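Side-chain contacts in eukaryotic translation initiation factor 4 gamma 5 (Trypanosoma cruzi, PDB 6OZU), which probably acts as a scaffold in translation initiation, its MIF4G domain being the kind that binds the eIF4A helicase in related eIF4G proteins: residues Val153-Glu158 and Thr164-Arg169; Leu160-Glu165 and Glu206-Met211. One frame throughout, in Å; residues are numbered along the deposited sequence. Where two conformers were deposited one is given.

Interaction 1: Val153-Glu158 and Thr164-Arg169; sequences VLHVLE and TERKRR. With SO4 (sulfate ion), chain E; SO4 (sulfate ion), chain G; SO4 (sulfate ion), chain H; SO4 (sulfate ion), chain D.
Arg-166 reaches back from the loop after helix 150-162 to meet His-155 and Glu-158, one helical turn apart on that helix, at the surface of the MIF4G domain, a fold built of HEAT-like helical pairs. In one of the two conformers of His-155, Arg-166 NH1 sits 3.2 Å above one face of the imidazole, displaced toward its rim, so this contact is less certain than that with Glu-158. The guanidinium stands steeply to the ring, the planes 71° apart, and presents an edge to it. Glu-158 meets the same guanidinium twice: its CB packs against NH1, while OE1 makes a long salt bridge of 3.8 Å with NE. Because carboxylate and guanidinium are almost perpendicular, this is not a paired, two-bond bridge. The arginine chain is bent at chi2 (90°), which turns its end back toward the helix. Arg-166 NH2 also forms a weak hydrogen bond of 3.5 Å to Thr-164 O, but its strongest polar partner is Glu-103 on helix 82-112, whose carboxylate forms a salt bridge with it and a weak hydrogen bond with His-155 NE2. The same loop holds sulfates, probably from the crystallisation liquor: Thr-164 OG1 donates to one (chain G), and Arg-169 N holds another (chain E). At a third (chain H), Arg-168 grips two oxygens: NH1 bonds to O2 at 3.1 Å and NH2 to O3 at 2.9 Å.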
loop_
_atom_site.group_PDB
_atom_site.type_symbol
_atom_site.label_atom_id
_atom_site.label_comp_id
_atom_site.label_asym_id
_atom_site.label_seq_id
_atom_site.Cartn_x
_atom_site.Cartn_y
_atom_site.Cartn_z
ATOM N N VAL A 153 0.364 -6.089 5.020
ATOM C CA VAL A 153 1.662 -5.432 5.042
ATOM C C VAL A 153 2.752 -6.458 5.391
ATOM O O VAL A 153 3.736 -6.567 4.661
ATOM C CB VAL A 153 1.655 -4.199 5.986
ATOM C CG1 VAL A 153 2.967 -3.395 5.870
ATOM C CG2 VAL A 153 0.451 -3.309 5.689
ATOM N N LEU A 154 2.524 -7.254 6.445
ATOM C CA LEU A 154 3.419 -8.312 6.899
ATOM C C LEU A 154 3.670 -9.367 5.816
ATOM O O LEU A 154 4.835 -9.714 5.602
ATOM C CB LEU A 154 2.857 -8.965 8.166
ATOM C CG LEU A 154 3.633 -10.155 8.746
ATOM C CD1 LEU A 154 4.988 -9.734 9.305
ATOM C CD2 LEU A 154 2.800 -10.901 9.752
ATOM N N HIS A 155 2.589 -9.861 5.140
ATOM C CA HIS A 155 2.664 -10.864 4.054
ATOM C C HIS A 155 3.433 -10.346 2.849
ATOM O O HIS A 155 4.182 -11.111 2.241
ATOM C CB HIS A 155 1.269 -11.375 3.616
ATOM C CG HIS A 155 1.294 -12.563 2.679
ATOM N ND1 HIS A 155 0.924 -13.830 3.107
ATOM C CD2 HIS A 155 1.599 -12.628 1.360
ATOM C CE1 HIS A 155 1.044 -14.619 2.048
ATOM N NE2 HIS A 155 1.457 -13.942 0.978
ATOM N N VAL A 156 3.280 -9.049 2.501
ATOM C CA VAL A 156 4.001 -8.459 1.366
ATOM C C VAL A 156 5.504 -8.406 1.684
ATOM O O VAL A 156 6.316 -8.827 0.850
ATOM C CB VAL A 156 3.462 -7.063 0.954
ATOM C CG1 VAL A 156 4.450 -6.320 0.044
ATOM C CG2 VAL A 156 2.093 -7.157 0.307
ATOM N N LEU A 157 5.862 -7.898 2.901
ATOM C CA LEU A 157 7.239 -7.784 3.402
ATOM C C LEU A 157 7.933 -9.142 3.530
ATOM O O LEU A 157 9.139 -9.230 3.321
ATOM C CB LEU A 157 7.296 -6.998 4.727
ATOM C CG LEU A 157 6.926 -5.511 4.647
ATOM C CD1 LEU A 157 6.990 -4.863 5.991
ATOM C CD2 LEU A 157 7.815 -4.780 3.688
ATOM N N GLU A 158 7.167 -10.201 3.813
ATOM C CA GLU A 158 7.665 -11.576 3.866
ATOM C C GLU A 158 8.266 -11.966 2.510
ATOM O O GLU A 158 9.439 -12.309 2.485
ATOM C CB GLU A 158 6.556 -12.554 4.236
ATOM C CG GLU A 158 6.250 -12.622 5.718
ATOM C CD GLU A 158 5.435 -13.843 6.095
ATOM O OE1 GLU A 158 5.882 -14.973 5.779
ATOM O OE2 GLU A 158 4.347 -13.671 6.694
ATOM N N THR A 164 9.773 -14.847 -2.789
ATOM C CA THR A 164 8.469 -15.461 -3.074
ATOM C C THR A 164 8.435 -16.931 -2.597
ATOM O O THR A 164 7.404 -17.381 -2.093
ATOM C CB THR A 164 8.059 -15.245 -4.550
ATOM O OG1 THR A 164 9.165 -15.538 -5.419
ATOM C CG2 THR A 164 7.584 -13.808 -4.809
ATOM N N GLU A 165 9.588 -17.633 -2.668
ATOM C CA GLU A 165 9.741 -19.003 -2.166
ATOM C C GLU A 165 10.167 -19.003 -0.660
ATOM O O GLU A 165 10.281 -20.074 -0.057
ATOM C CB GLU A 165 10.714 -19.810 -3.049
ATOM N N ARG A 166 10.382 -17.786 -0.064
ATOM C CA ARG A 166 10.752 -17.517 1.343
ATOM C C ARG A 166 12.080 -18.187 1.779
ATOM O O ARG A 166 12.326 -18.356 2.982
ATOM C CB ARG A 166 9.597 -17.857 2.317
ATOM C CG ARG A 166 8.648 -16.692 2.610
ATOM C CD ARG A 166 7.493 -16.627 1.630
ATOM N NE ARG A 166 6.409 -15.776 2.121
ATOM C CZ ARG A 166 5.440 -15.283 1.357
ATOM N NH1 ARG A 166 4.488 -14.526 1.890
ATOM N NH2 ARG A 166 5.419 -15.538 0.051
ATOM N N LYS A 167 12.964 -18.489 0.808
ATOM C CA LYS A 167 14.233 -19.157 1.091
ATOM C C LYS A 167 15.467 -18.225 1.092
ATOM O O LYS A 167 16.576 -18.717 1.326
ATOM C CB LYS A 167 14.437 -20.351 0.134
ATOM C CG LYS A 167 13.683 -21.609 0.564
ATOM C CD LYS A 167 14.032 -22.822 -0.302
ATOM C CE LYS A 167 14.979 -23.782 0.383
ATOM N NZ LYS A 167 15.312 -24.947 -0.480
ATOM N N ARG A 168 15.276 -16.896 0.879
ATOM C CA ARG A 168 16.377 -15.909 0.829
ATOM C C ARG A 168 17.025 -15.608 2.173
ATOM O O ARG A 168 16.339 -15.519 3.193
ATOM C CB ARG A 168 15.944 -14.583 0.185
ATOM C CG ARG A 168 15.521 -14.684 -1.271
ATOM C CD ARG A 168 15.467 -13.306 -1.892
ATOM N NE ARG A 168 16.811 -12.747 -2.036
ATOM C CZ ARG A 168 17.418 -12.538 -3.200
ATOM N NH1 ARG A 168 16.796 -12.813 -4.340
ATOM N NH2 ARG A 168 18.644 -12.031 -3.233
ATOM N N ARG A 169 18.352 -15.419 2.157
ATOM C CA ARG A 169 19.136 -15.046 3.339
ATOM C C ARG A 169 18.986 -13.533 3.568
ATOM O O ARG A 169 18.820 -13.095 4.702
ATOM C CB ARG A 169 20.616 -15.420 3.154
ATOM C CG ARG A 169 20.887 -16.914 3.267
ATOM C CD ARG A 169 22.366 -17.242 3.193
ATOM N NE ARG A 169 22.630 -18.643 3.537
ATOM C CZ ARG A 169 22.898 -19.088 4.764
ATOM N NH1 ARG A 169 23.122 -20.380 4.973
ATOM N NH2 ARG A 169 22.944 -18.245 5.790
HETATM S S SO4 E . 21.392 -14.390 -0.682
HETATM O O1 SO4 E . 21.326 -15.066 -1.978
HETATM O O2 SO4 E . 20.034 -14.361 -0.132
HETATM O O3 SO4 E . 22.308 -15.103 0.215
HETATM O O4 SO4 E . 21.904 -13.024 -0.850
HETATM S S SO4 G . 12.873 -13.674 -5.115
HETATM O O1 SO4 G . 13.042 -14.916 -4.345
HETATM O O2 SO4 G . 11.643 -13.745 -5.908
HETATM O O3 SO4 G . 12.792 -12.516 -4.216
HETATM O O4 SO4 G . 14.018 -13.512 -6.012
HETATM S S SO4 H . 19.245 -12.394 -7.211
HETATM O O1 SO4 H . 18.914 -11.063 -7.727
HETATM O O2 SO4 H . 18.033 -13.219 -7.164
HETATM O O3 SO4 H . 19.813 -12.259 -5.866
HETATM O O4 SO4 H . 20.232 -13.027 -8.087
HETATM S S SO4 D . 24.252 -14.347 6.222
HETATM O O1 SO4 D . 23.920 -15.048 4.976
HETATM O O2 SO4 D . 24.029 -15.213 7.390
HETATM O O3 SO4 D . 23.420 -13.140 6.297
HETATM O O4 SO4 D . 25.663 -13.983 6.180
#

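Interaction 2: Leu160-Glu165 and Glu206-Met211. With SO4 (sulfate ion), chain G.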
loop_
_atom_site.group_PDB
_atom_site.type_symbol
_atom_site.label_atom_id
_atom_site.label_comp_id
_atom_site.label_asym_id
_atom_site.label_seq_id
_atom_site.Cartn_x
_atom_site.Cartn_y
_atom_site.Cartn_z
ATOM N N LEU A 160 8.781 -9.866 -0.112
ATOM C CA LEU A 160 9.641 -8.760 -0.539
ATOM C C LEU A 160 11.058 -8.907 0.013
ATOM O O LEU A 160 12.017 -8.658 -0.721
ATOM C CB LEU A 160 9.009 -7.433 -0.105
ATOM C CG LEU A 160 9.480 -6.157 -0.792
ATOM C CD1 LEU A 160 8.900 -6.045 -2.206
ATOM C CD2 LEU A 160 9.077 -4.950 0.016
ATOM N N LEU A 161 11.190 -9.342 1.299
ATOM C CA LEU A 161 12.477 -9.518 1.964
ATOM C C LEU A 161 13.026 -10.937 1.916
ATOM O O LEU A 161 14.225 -11.111 1.702
ATOM C CB LEU A 161 12.405 -9.050 3.425
ATOM C CG LEU A 161 12.044 -7.570 3.711
ATOM C CD1 LEU A 161 11.789 -7.383 5.202
ATOM C CD2 LEU A 161 13.148 -6.604 3.237
ATOM N N TYR A 162 12.178 -11.948 2.175
ATOM C CA TYR A 162 12.585 -13.358 2.198
ATOM C C TYR A 162 12.410 -14.092 0.875
ATOM O O TYR A 162 12.821 -15.245 0.781
ATOM C CB TYR A 162 11.877 -14.127 3.325
ATOM C CG TYR A 162 12.225 -13.668 4.730
ATOM C CD1 TYR A 162 13.403 -14.079 5.344
ATOM C CD2 TYR A 162 11.339 -12.890 5.471
ATOM C CE1 TYR A 162 13.703 -13.706 6.654
ATOM C CE2 TYR A 162 11.637 -12.497 6.776
ATOM C CZ TYR A 162 12.820 -12.913 7.364
ATOM O OH TYR A 162 13.135 -12.531 8.636
ATOM N N GLY A 163 11.844 -13.427 -0.132
ATOM C CA GLY A 163 11.606 -14.020 -1.437
ATOM C C GLY A 163 10.240 -14.662 -1.549
ATOM O O GLY A 163 9.613 -14.996 -0.533
ATOM N N THR A 164 9.773 -14.847 -2.789
ATOM C CA THR A 164 8.469 -15.461 -3.074
ATOM C C THR A 164 8.435 -16.931 -2.597
ATOM O O THR A 164 7.404 -17.381 -2.093
ATOM C CB THR A 164 8.059 -15.245 -4.550
ATOM O OG1 THR A 164 9.165 -15.538 -5.419
ATOM C CG2 THR A 164 7.584 -13.808 -4.809
ATOM N N GLU A 165 9.588 -17.633 -2.668
ATOM C CA GLU A 165 9.741 -19.003 -2.166
ATOM C C GLU A 165 10.167 -19.003 -0.660
ATOM O O GLU A 165 10.281 -20.074 -0.057
ATOM C CB GLU A 165 10.714 -19.810 -3.049
ATOM N N GLU A 206 9.042 -6.322 13.777
ATOM C CA GLU A 206 9.384 -7.177 14.927
ATOM C C GLU A 206 8.923 -8.611 14.673
ATOM O O GLU A 206 9.608 -9.537 15.097
ATOM C CB GLU A 206 8.788 -6.650 16.241
ATOM C CG GLU A 206 9.516 -5.454 16.838
ATOM C CD GLU A 206 10.855 -5.709 17.511
ATOM O OE1 GLU A 206 11.775 -4.891 17.293
ATOM O OE2 GLU A 206 10.990 -6.709 18.253
ATOM N N GLU A 207 7.781 -8.799 13.965
ATOM C CA GLU A 207 7.262 -10.108 13.575
ATOM C C GLU A 207 8.177 -10.811 12.584
ATOM O O GLU A 207 8.464 -11.992 12.760
ATOM C CB GLU A 207 5.854 -10.008 13.005
ATOM C CG GLU A 207 4.799 -10.086 14.074
ATOM C CD GLU A 207 3.372 -10.033 13.578
ATOM O OE1 GLU A 207 2.699 -11.092 13.577
ATOM O OE2 GLU A 207 2.925 -8.923 13.206
ATOM N N LEU A 208 8.658 -10.095 11.558
ATOM C CA LEU A 208 9.599 -10.625 10.568
ATOM C C LEU A 208 10.899 -11.096 11.253
ATOM O O LEU A 208 11.561 -12.003 10.760
ATOM C CB LEU A 208 9.923 -9.563 9.505
ATOM C CG LEU A 208 8.771 -9.104 8.619
ATOM C CD1 LEU A 208 9.058 -7.747 8.051
ATOM C CD2 LEU A 208 8.469 -10.103 7.529
ATOM N N MET A 209 11.235 -10.503 12.399
ATOM C CA MET A 209 12.406 -10.851 13.191
ATOM C C MET A 209 12.282 -12.207 13.856
ATOM O O MET A 209 13.287 -12.767 14.303
ATOM C CB MET A 209 12.594 -9.809 14.256
ATOM C CG MET A 209 13.329 -8.668 13.772
ATOM S SD MET A 209 14.192 -8.066 15.146
ATOM C CE MET A 209 15.256 -9.527 15.507
ATOM N N HIS A 210 11.047 -12.705 13.981
ATOM C CA HIS A 210 10.783 -14.005 14.578
ATOM C C HIS A 210 10.356 -14.966 13.463
ATOM O O HIS A 210 9.402 -15.730 13.608
ATOM C CB HIS A 210 9.807 -13.873 15.761
ATOM C CG HIS A 210 10.386 -13.067 16.891
ATOM N ND1 HIS A 210 10.077 -11.724 17.055
ATOM C CD2 HIS A 210 11.294 -13.421 17.834
ATOM C CE1 HIS A 210 10.776 -11.313 18.107
ATOM N NE2 HIS A 210 11.527 -12.296 18.606
ATOM N N MET A 211 11.083 -14.878 12.316
ATOM C CA MET A 211 10.927 -15.686 11.103
ATOM C C MET A 211 12.279 -16.224 10.631
ATOM O O MET A 211 12.506 -16.446 9.438
ATOM C CB MET A 211 10.204 -14.900 10.008
ATOM C CG MET A 211 8.731 -14.780 10.257
ATOM S SD MET A 211 7.908 -13.821 8.975
ATOM C CE MET A 211 6.330 -13.594 9.752
HETATM S S SO4 G . 12.873 -13.674 -5.115
HETATM O O1 SO4 G . 13.042 -14.916 -4.345
HETATM O O2 SO4 G . 11.643 -13.745 -5.908
HETATM O O3 SO4 G . 12.792 -12.516 -4.216
HETATM O O4 SO4 G . 14.018 -13.512 -6.012
#
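Tyr-162 projects from the C-terminal turn of helix 150-162 and ends against the turn that follows helix 194-208, where its OH donates a hydrogen bond of 2.7 Å to Leu-208 O. The hydroxyl approaches from above the carbonyl plane, 36° out of it, and the carbonyl oxygen lies near the plane of the ring at its edge. That oxygen also receives a weak bond from Met-211 N, which closes a type I turn, so the phenol and the turn share one acceptor. Beside this hydrogen bond the two methyls of Leu-208 are shared out, one to Tyr-162 and one to Leu-161. Its CD2 branch meets Tyr-162 CE2 on the ring edge at 4.0 Å; its CD1 branch touches Leu-161 CD1, also at 4.0 Å, the two leucines crossing at about a right angle. Met-211 borders the ring: its CB lies near the hydroxyl, and its SD makes an oblique Met-aromatic contact, 5.5 Å from the ring centroid. Beyond the two segments, Leu-157 and Glu-158 of helix 150-162 add to the packing on Leu-208, Pro-171 packs on Leu-161, and Tyr-162 rests on Pro-213 and on Met-217 of helix 215-235, at the meeting of three helices.

From the N terminus, the chain runs through 153-158, 160-165, 164-169 and finally 206-211, so the two contacts interleave and share Thr-164 and Glu-165. Interaction 1 closes a short loop, with five intervening residues, and folds the start of the 164-169 region back on helix 150-162. Interaction 2 closes a longer one, with 40 residues that include helix 173-186, and ties the end of helix 150-162 to that of helix 194-208. The contacts meet directly: Arg-168 N and Tyr-162 O, 3.0 Å apart, probably form a hydrogen bond, and Glu-158 OE2 lies beside Met-211 CE. The shared Thr-164 holds the chain G sulfate, which is therefore common to both contacts.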